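Lpg2148(MvcA) (Legionella pneumophila subsp. pneumophila str. Philadelphia 1, PDB 6K11) is an effector that, as a deamidase-like enzyme, probably removes ubiquitin from the host ubiquitin-conjugating enzyme UBE2N and so regulates its activity. Local coordinates at residues Phe162-Lys165 / Leu169-Leu172; Asp216-Gln221 / Phe225-Gly230; Glu141-Glu146 / Tyr154-Lys159. All coordinates share one frame; numbering follows the deposited sequence.

Contact 1: Phe162-Lys165 / Leu169-Leu172; sequences FIDK and LFNL
Phe-162 and Phe-170 face each other as the hydrogen-bonded pair of a short antiparallel beta hairpin, strands 160-163 and 169-171, at one edge of the mixed sheet of the MvcA insertion domain. Two backbone bonds close the pair: Phe-162 N gives to Phe-170 O at 2.9 Å, and Phe-170 N gives to Phe-162 O at 2.8 Å. Both are nearly straight, with N-H...O angles of 163° and 166°. One step nearer the turn, Ile-163 and Leu-169 form the non-hydrogen-bonded pair.

The apolar contacts divide between two faces of the sheet. On the face of the phenylalanines the two side chains run alongside each other in the same direction, and Phe-162 CD2 comes to 4.1 Å from Phe-170 CD1. Leu-172, just past the strand, turns its CD2 branch back to within 4.0 Å of Phe-162 CB. On the other face Leu-169 CG lies anti to its backbone N (chi1 -179°), which carries CD1 across to Ile-163 CG1 at 3.7 Å.

The polar approach is that of Asp-164 to the rim of the Phe-170 ring: OD2 lies near the ring plane, 3.6 Å from CE1, while the carboxylate itself is turned well out of that plane. Its other oxygen, OD1, accepts a hydrogen bond from Asn-168 N, holding the acid in the turn. Phe-225 meets both phenylalanine rings edge-to-face, and Phe-218 adds a further edge-to-face contact with Phe-162.

Backbone bonds thus set the register, and the rings on one face present an aromatic surface to Phe-218 and Phe-225, on helix 206-220 and on the link to strand 228-238. The electropositive hydrogens on the Phe-170 rim probably suit the carboxylate oxygen beside them.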
# COMPACT_ATOMS: atom_id res chain seq x y z
N PHE A 162 5.73 -11.46 21.63
CA PHE A 162 5.19 -10.41 20.78
C PHE A 162 4.99 -11.03 19.41
O PHE A 162 5.91 -11.66 18.88
CB PHE A 162 6.12 -9.19 20.72
CG PHE A 162 5.77 -8.19 19.64
CD1 PHE A 162 4.48 -7.67 19.54
CD2 PHE A 162 6.74 -7.77 18.75
CE1 PHE A 162 4.16 -6.75 18.54
CE2 PHE A 162 6.44 -6.84 17.75
CZ PHE A 162 5.14 -6.33 17.64
N ILE A 163 3.77 -10.93 18.88
CA ILE A 163 3.47 -11.31 17.50
C ILE A 163 3.40 -10.03 16.70
O ILE A 163 2.56 -9.16 16.99
CB ILE A 163 2.15 -12.09 17.39
CG1 ILE A 163 2.21 -13.38 18.19
CG2 ILE A 163 1.82 -12.35 15.91
CD1 ILE A 163 0.93 -14.19 18.10
N ASP A 164 4.26 -9.88 15.68
CA ASP A 164 4.32 -8.62 14.97
C ASP A 164 3.29 -8.58 13.83
O ASP A 164 2.48 -9.49 13.65
CB ASP A 164 5.75 -8.33 14.50
CG ASP A 164 6.17 -9.12 13.25
OD1 ASP A 164 5.47 -10.07 12.80
OD2 ASP A 164 7.26 -8.80 12.73
N LYS A 165 3.33 -7.48 13.07
CA LYS A 165 2.38 -7.23 11.98
C LYS A 165 2.33 -8.38 10.98
O LYS A 165 1.27 -8.71 10.46
CB LYS A 165 2.72 -5.91 11.28
CG LYS A 165 3.96 -5.99 10.38
CD LYS A 165 4.57 -4.63 10.05
CE LYS A 165 6.05 -4.80 9.73
NZ LYS A 165 6.59 -3.81 8.77
N LEU A 169 6.82 -14.46 15.49
CA LEU A 169 6.66 -14.71 16.91
C LEU A 169 7.98 -14.45 17.62
O LEU A 169 8.97 -15.15 17.39
CB LEU A 169 6.18 -16.15 17.13
CG LEU A 169 5.92 -16.65 18.54
CD1 LEU A 169 4.66 -16.03 19.09
CD2 LEU A 169 5.82 -18.17 18.53
N PHE A 170 8.00 -13.43 18.49
CA PHE A 170 9.21 -13.04 19.20
C PHE A 170 9.07 -13.42 20.66
O PHE A 170 8.16 -12.93 21.34
CB PHE A 170 9.48 -11.54 19.08
CG PHE A 170 9.80 -11.08 17.68
CD1 PHE A 170 8.78 -10.71 16.81
CD2 PHE A 170 11.12 -10.98 17.25
CE1 PHE A 170 9.07 -10.28 15.53
CE2 PHE A 170 11.42 -10.56 15.95
CZ PHE A 170 10.38 -10.19 15.10
N ASN A 171 9.96 -14.29 21.14
CA ASN A 171 10.06 -14.56 22.57
C ASN A 171 10.76 -13.37 23.21
O ASN A 171 11.87 -12.99 22.81
CB ASN A 171 10.83 -15.87 22.82
CG ASN A 171 10.77 -16.31 24.28
OD1 ASN A 171 10.90 -15.49 25.20
ND2 ASN A 171 10.58 -17.61 24.50
N LEU A 172 10.10 -12.76 24.20
CA LEU A 172 10.61 -11.53 24.79
C LEU A 172 11.64 -11.77 25.90
O LEU A 172 12.20 -10.79 26.41
CB LEU A 172 9.45 -10.68 25.32
CG LEU A 172 8.53 -10.07 24.25
CD1 LEU A 172 7.60 -9.01 24.88
CD2 LEU A 172 9.37 -9.45 23.12

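Contact 2: Asp216-Gln221 / Phe225-Gly230; sequences DIFNEQ and FDFWIG
An aromatic cluster of Phe-218, Phe-225 and Phe-227 spans the short connection between helix 206-220 and strand 228-238 of the five-stranded antiparallel sheet. Phe-218 touches both of the others, and the three rings form a triangle. Its CG is anti to the backbone N (chi1 -172°), which carries the ring away from the helix, its CE1 and CZ against Phe-225 and its CZ and CE2 against Phe-227. Against Phe-225 the planes are almost parallel, 12° apart, but strongly displaced, with little of one ring above the other; CE1 of Phe-218 is 3.4 Å from CE2 of Phe-225. Phe-227 comes from the opposite direction and meets Phe-218 with edges together, neither ring covering the other's face, CZ to CZ at 3.6 Å and 5.8 Å between ring centroids.

Gln-221 adds to the contact. The backbone O of Gln-221 lies 3.6 Å from Phe-225 CE2, and its CG packs 4.1 Å from CZ of the same ring. The amide is fixed from several sides: NE2 gives to Ile-217 O at 3.0 Å, approaching from well above that carbonyl plane, and also to Leu-172 O, while OE1 accepts from Arg-224 NH1. Farther on, Asp-226 OD1 accepts from Trp-228 N in an Asx turn that shapes the entry to the strand.

Leu-172 packs on Phe-218 and Phe-225, and the cluster continues into hairpin 160-171. No hydrogen bond crosses between 216-221 and 225-230; ring-to-ring contact, with the Gln-221 backbone O and CG against Phe-225, joins them, while the Gln-221 amide is bonded to Ile-217, Leu-172 and Arg-224.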
# COMPACT_ATOMS: atom_id res chain seq x y z
N ASP A 216 8.44 -2.43 30.23
CA ASP A 216 9.88 -2.17 30.30
C ASP A 216 10.66 -3.23 29.53
O ASP A 216 11.56 -2.90 28.74
CB ASP A 216 10.36 -2.16 31.76
CG ASP A 216 9.88 -0.94 32.54
OD1 ASP A 216 9.55 0.09 31.93
OD2 ASP A 216 9.84 -1.04 33.79
N ILE A 217 10.34 -4.51 29.77
CA ILE A 217 11.01 -5.62 29.08
C ILE A 217 10.92 -5.42 27.57
O ILE A 217 11.90 -5.55 26.84
CB ILE A 217 10.40 -6.96 29.52
CG1 ILE A 217 10.84 -7.33 30.95
CG2 ILE A 217 10.73 -8.10 28.56
CD1 ILE A 217 10.01 -8.45 31.56
N PHE A 218 9.72 -5.07 27.10
CA PHE A 218 9.49 -4.84 25.67
C PHE A 218 10.27 -3.65 25.15
O PHE A 218 10.96 -3.75 24.13
CB PHE A 218 7.99 -4.65 25.42
CG PHE A 218 7.61 -4.60 23.96
CD1 PHE A 218 7.63 -5.76 23.20
CD2 PHE A 218 7.22 -3.42 23.37
CE1 PHE A 218 7.27 -5.72 21.85
CE2 PHE A 218 6.86 -3.37 22.04
CZ PHE A 218 6.87 -4.52 21.28
N ASN A 219 10.18 -2.50 25.85
CA ASN A 219 10.88 -1.30 25.40
C ASN A 219 12.39 -1.51 25.32
O ASN A 219 13.07 -0.90 24.48
CB ASN A 219 10.59 -0.11 26.33
CG ASN A 219 9.16 0.35 26.26
OD1 ASN A 219 8.41 -0.03 25.37
ND2 ASN A 219 8.76 1.20 27.21
N GLU A 220 12.93 -2.35 26.21
CA GLU A 220 14.37 -2.57 26.27
C GLU A 220 14.92 -3.22 25.00
O GLU A 220 16.09 -3.03 24.68
CB GLU A 220 14.71 -3.46 27.47
CG GLU A 220 14.69 -2.76 28.81
CD GLU A 220 16.08 -2.35 29.28
OE1 GLU A 220 16.33 -1.13 29.39
OE2 GLU A 220 16.91 -3.25 29.55
N GLN A 221 14.10 -4.01 24.29
CA GLN A 221 14.56 -4.73 23.11
C GLN A 221 13.86 -4.27 21.83
O GLN A 221 13.82 -5.02 20.85
CB GLN A 221 14.34 -6.23 23.32
CG GLN A 221 12.89 -6.61 23.61
CD GLN A 221 12.77 -8.01 24.16
OE1 GLN A 221 13.10 -8.99 23.49
NE2 GLN A 221 12.29 -8.12 25.40
N PHE A 225 12.44 -5.17 16.55
CA PHE A 225 11.18 -5.18 15.84
C PHE A 225 11.08 -4.02 14.87
O PHE A 225 11.81 -3.03 14.98
CB PHE A 225 10.00 -5.10 16.81
CG PHE A 225 10.20 -5.89 18.07
CD1 PHE A 225 10.40 -7.26 18.01
CD2 PHE A 225 10.16 -5.27 19.31
CE1 PHE A 225 10.57 -7.99 19.16
CE2 PHE A 225 10.34 -6.00 20.46
CZ PHE A 225 10.54 -7.36 20.39
N ASP A 226 10.15 -4.15 13.93
CA ASP A 226 9.82 -3.10 12.97
C ASP A 226 8.34 -2.80 13.17
O ASP A 226 7.48 -3.63 12.86
CB ASP A 226 10.13 -3.56 11.54
CG ASP A 226 9.87 -2.47 10.48
OD1 ASP A 226 9.52 -1.32 10.82
OD2 ASP A 226 10.02 -2.78 9.28
N PHE A 227 8.04 -1.65 13.79
CA PHE A 227 6.66 -1.25 14.02
C PHE A 227 6.04 -0.51 12.83
O PHE A 227 4.85 -0.18 12.87
CB PHE A 227 6.56 -0.35 15.25
CG PHE A 227 7.06 -0.99 16.51
CD1 PHE A 227 6.78 -2.32 16.79
CD2 PHE A 227 7.80 -0.25 17.42
CE1 PHE A 227 7.23 -2.91 17.96
CE2 PHE A 227 8.26 -0.83 18.60
CZ PHE A 227 7.98 -2.16 18.87
N TRP A 228 6.82 -0.23 11.80
CA TRP A 228 6.32 0.54 10.67
C TRP A 228 5.60 -0.38 9.68
O TRP A 228 6.03 -1.52 9.45
CB TRP A 228 7.46 1.27 9.98
CG TRP A 228 8.10 2.33 10.84
CD1 TRP A 228 9.17 2.18 11.68
CD2 TRP A 228 7.70 3.71 10.93
NE1 TRP A 228 9.47 3.39 12.29
CE2 TRP A 228 8.58 4.34 11.85
CE3 TRP A 228 6.70 4.48 10.33
CZ2 TRP A 228 8.48 5.69 12.17
CZ3 TRP A 228 6.59 5.82 10.66
CH2 TRP A 228 7.48 6.42 11.57
N ILE A 229 4.50 0.10 9.12
CA ILE A 229 3.73 -0.67 8.15
C ILE A 229 3.32 0.24 6.99
O ILE A 229 3.05 1.43 7.20
CB ILE A 229 2.50 -1.33 8.81
CG1 ILE A 229 1.71 -2.18 7.82
CG2 ILE A 229 1.61 -0.30 9.46
CD1 ILE A 229 0.57 -2.92 8.48
N GLY A 230 3.30 -0.31 5.78
CA GLY A 230 2.95 0.44 4.59
C GLY A 230 1.61 1.14 4.67
O GLY A 230 0.59 0.53 5.02

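Contact 3: Glu141-Glu146 / Tyr154-Lys159; sequences ENFNPE and YLLENK
Phe-143 lays the CE1 corner of its ring over one face of Tyr-154, 3.6 Å from Tyr-154 CG. It belongs to the long crossover loop that links the parallel strands 134-137 and 152-155 in the mixed sheet of the insertion domain, so the contact folds this loop back over the sheet. CG stands anti to the backbone N (chi1 180°), sending the ring toward the strand. The two rings are inclined at 50°, neither stacked nor edge-to-face, with centroids 5.2 Å apart.

Leu-156 crosses Phe-143 at about a right angle and grips it with both methyls. CD1 sits over the face in a CH-pi contact, 4.2 Å from the ring centroid, and CD2 touches Phe-143 CD2 at 3.9 Å. On the opposite face lies Pro-145 N, so the ring is held between leucine and its own loop. Ile-163, on the neighbouring strand, packs against both aromatic rings.

Some polar bonds shape each segment: Asn-144 OD1 accepts from Glu-146 N in an Asx turn, and Leu-156 N gives to Lys-159 O at the hairpin turn. Others, Tyr-154 OH with Val-149 O and Glu-157 OE1 with Asn-140 N, tie the strand side to the crossover loop. Farther along, two acids come near each other, a like-charge approach and not a bond: Glu-141 OE1 is 4.3 Å from Glu-157 OE2.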
# COMPACT_ATOMS: atom_id res chain seq x y z
N GLU A 141 -3.05 -23.54 26.74
CA GLU A 141 -3.95 -24.45 26.04
C GLU A 141 -4.69 -23.76 24.90
O GLU A 141 -5.03 -24.41 23.90
CB GLU A 141 -4.93 -25.05 27.04
CG GLU A 141 -4.27 -25.35 28.38
CD GLU A 141 -5.27 -25.37 29.53
OE1 GLU A 141 -4.92 -24.87 30.63
OE2 GLU A 141 -6.39 -25.88 29.34
N ASN A 142 -4.96 -22.46 25.01
CA ASN A 142 -5.79 -21.74 24.04
C ASN A 142 -5.00 -20.80 23.14
O ASN A 142 -5.61 -19.95 22.48
CB ASN A 142 -6.88 -20.95 24.77
CG ASN A 142 -7.67 -21.81 25.73
OD1 ASN A 142 -7.87 -21.44 26.89
ND2 ASN A 142 -8.10 -22.97 25.26
N PHE A 143 -3.68 -20.93 23.08
CA PHE A 143 -2.84 -20.03 22.31
C PHE A 143 -2.32 -20.77 21.08
O PHE A 143 -1.53 -21.71 21.21
CB PHE A 143 -1.68 -19.47 23.14
CG PHE A 143 -0.78 -18.54 22.37
CD1 PHE A 143 -1.20 -17.26 22.04
CD2 PHE A 143 0.48 -18.95 21.95
CE1 PHE A 143 -0.39 -16.39 21.33
CE2 PHE A 143 1.30 -18.09 21.24
CZ PHE A 143 0.87 -16.81 20.92
N ASN A 144 -2.76 -20.34 19.91
CA ASN A 144 -2.26 -20.84 18.64
C ASN A 144 -1.59 -19.68 17.92
O ASN A 144 -2.29 -18.77 17.44
CB ASN A 144 -3.39 -21.42 17.79
CG ASN A 144 -2.90 -22.10 16.53
OD1 ASN A 144 -1.75 -21.94 16.12
ND2 ASN A 144 -3.79 -22.86 15.89
N PRO A 145 -0.26 -19.66 17.82
CA PRO A 145 0.42 -18.51 17.19
C PRO A 145 0.06 -18.33 15.73
O PRO A 145 0.25 -17.23 15.19
CB PRO A 145 1.90 -18.84 17.37
CG PRO A 145 1.95 -20.32 17.61
CD PRO A 145 0.69 -20.66 18.33
N GLU A 146 -0.44 -19.37 15.06
CA GLU A 146 -0.84 -19.26 13.66
C GLU A 146 -2.17 -18.53 13.48
O GLU A 146 -2.42 -17.99 12.40
CB GLU A 146 -0.94 -20.65 13.04
CG GLU A 146 0.30 -21.50 13.25
CD GLU A 146 1.39 -21.21 12.24
OE1 GLU A 146 1.06 -21.03 11.04
OE2 GLU A 146 2.58 -21.15 12.63
N TYR A 154 1.54 -11.20 24.12
CA TYR A 154 0.82 -12.33 24.70
C TYR A 154 1.57 -12.85 25.92
O TYR A 154 2.76 -13.19 25.82
CB TYR A 154 0.62 -13.45 23.68
CG TYR A 154 -0.40 -13.08 22.62
CD1 TYR A 154 -1.75 -13.35 22.80
CD2 TYR A 154 -0.01 -12.43 21.45
CE1 TYR A 154 -2.70 -12.99 21.85
CE2 TYR A 154 -0.95 -12.07 20.49
CZ TYR A 154 -2.29 -12.35 20.69
OH TYR A 154 -3.22 -11.99 19.74
N LEU A 155 0.88 -12.94 27.05
CA LEU A 155 1.46 -13.48 28.28
C LEU A 155 0.82 -14.83 28.58
O LEU A 155 -0.38 -14.91 28.86
CB LEU A 155 1.27 -12.51 29.46
CG LEU A 155 1.64 -13.08 30.84
CD1 LEU A 155 3.15 -13.39 30.92
CD2 LEU A 155 1.23 -12.08 31.92
N LEU A 156 1.63 -15.88 28.52
CA LEU A 156 1.23 -17.23 28.84
C LEU A 156 1.78 -17.60 30.21
O LEU A 156 2.57 -16.86 30.80
CB LEU A 156 1.74 -18.22 27.78
CG LEU A 156 1.06 -18.37 26.42
CD1 LEU A 156 0.87 -17.03 25.72
CD2 LEU A 156 1.90 -19.31 25.55
N GLU A 157 1.36 -18.78 30.71
CA GLU A 157 1.94 -19.30 31.94
C GLU A 157 3.46 -19.37 31.86
O GLU A 157 4.15 -19.13 32.86
CB GLU A 157 1.40 -20.70 32.26
CG GLU A 157 -0.08 -20.76 32.58
CD GLU A 157 -0.88 -21.31 31.41
OE1 GLU A 157 -0.56 -20.94 30.26
OE2 GLU A 157 -1.81 -22.11 31.65
N ASN A 158 4.01 -19.70 30.68
CA ASN A 158 5.44 -19.98 30.59
C ASN A 158 6.14 -19.25 29.44
O ASN A 158 7.31 -19.56 29.17
CB ASN A 158 5.68 -21.48 30.45
CG ASN A 158 4.77 -22.14 29.44
OD1 ASN A 158 4.22 -21.49 28.54
ND2 ASN A 158 4.61 -23.46 29.57
N LYS A 159 5.48 -18.31 28.78
CA LYS A 159 6.10 -17.58 27.68
C LYS A 159 5.54 -16.16 27.68
O LYS A 159 4.40 -15.93 28.09
CB LYS A 159 5.84 -18.27 26.33
CG LYS A 159 6.48 -19.66 26.17
CD LYS A 159 7.84 -19.58 25.47
CE LYS A 159 8.50 -20.96 25.27
NZ LYS A 159 7.49 -22.03 25.37

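How the contacts relate
From the N terminus, contact 3 comes first, closing the crossover loop between strands 134-137 and 152-155. The chain then turns into strand 160-163, and contact 1 closes the next hairpin. After helix 176-185, edge strand 192-193 and helix 197-201, contact 2 closes the short link between helix 206-220 and strand 228-238. The three follow in series, none enclosing or crossing another. Contacts 3 and 1 share one sheet and also meet where Leu-169 CD2 lies 4.1 Å from Pro-145 CB. Contacts 1 and 2 touch directly through their aromatic side chains. Contact 1 thus bridges the other two, whose nearest atoms are about 8 Å apart.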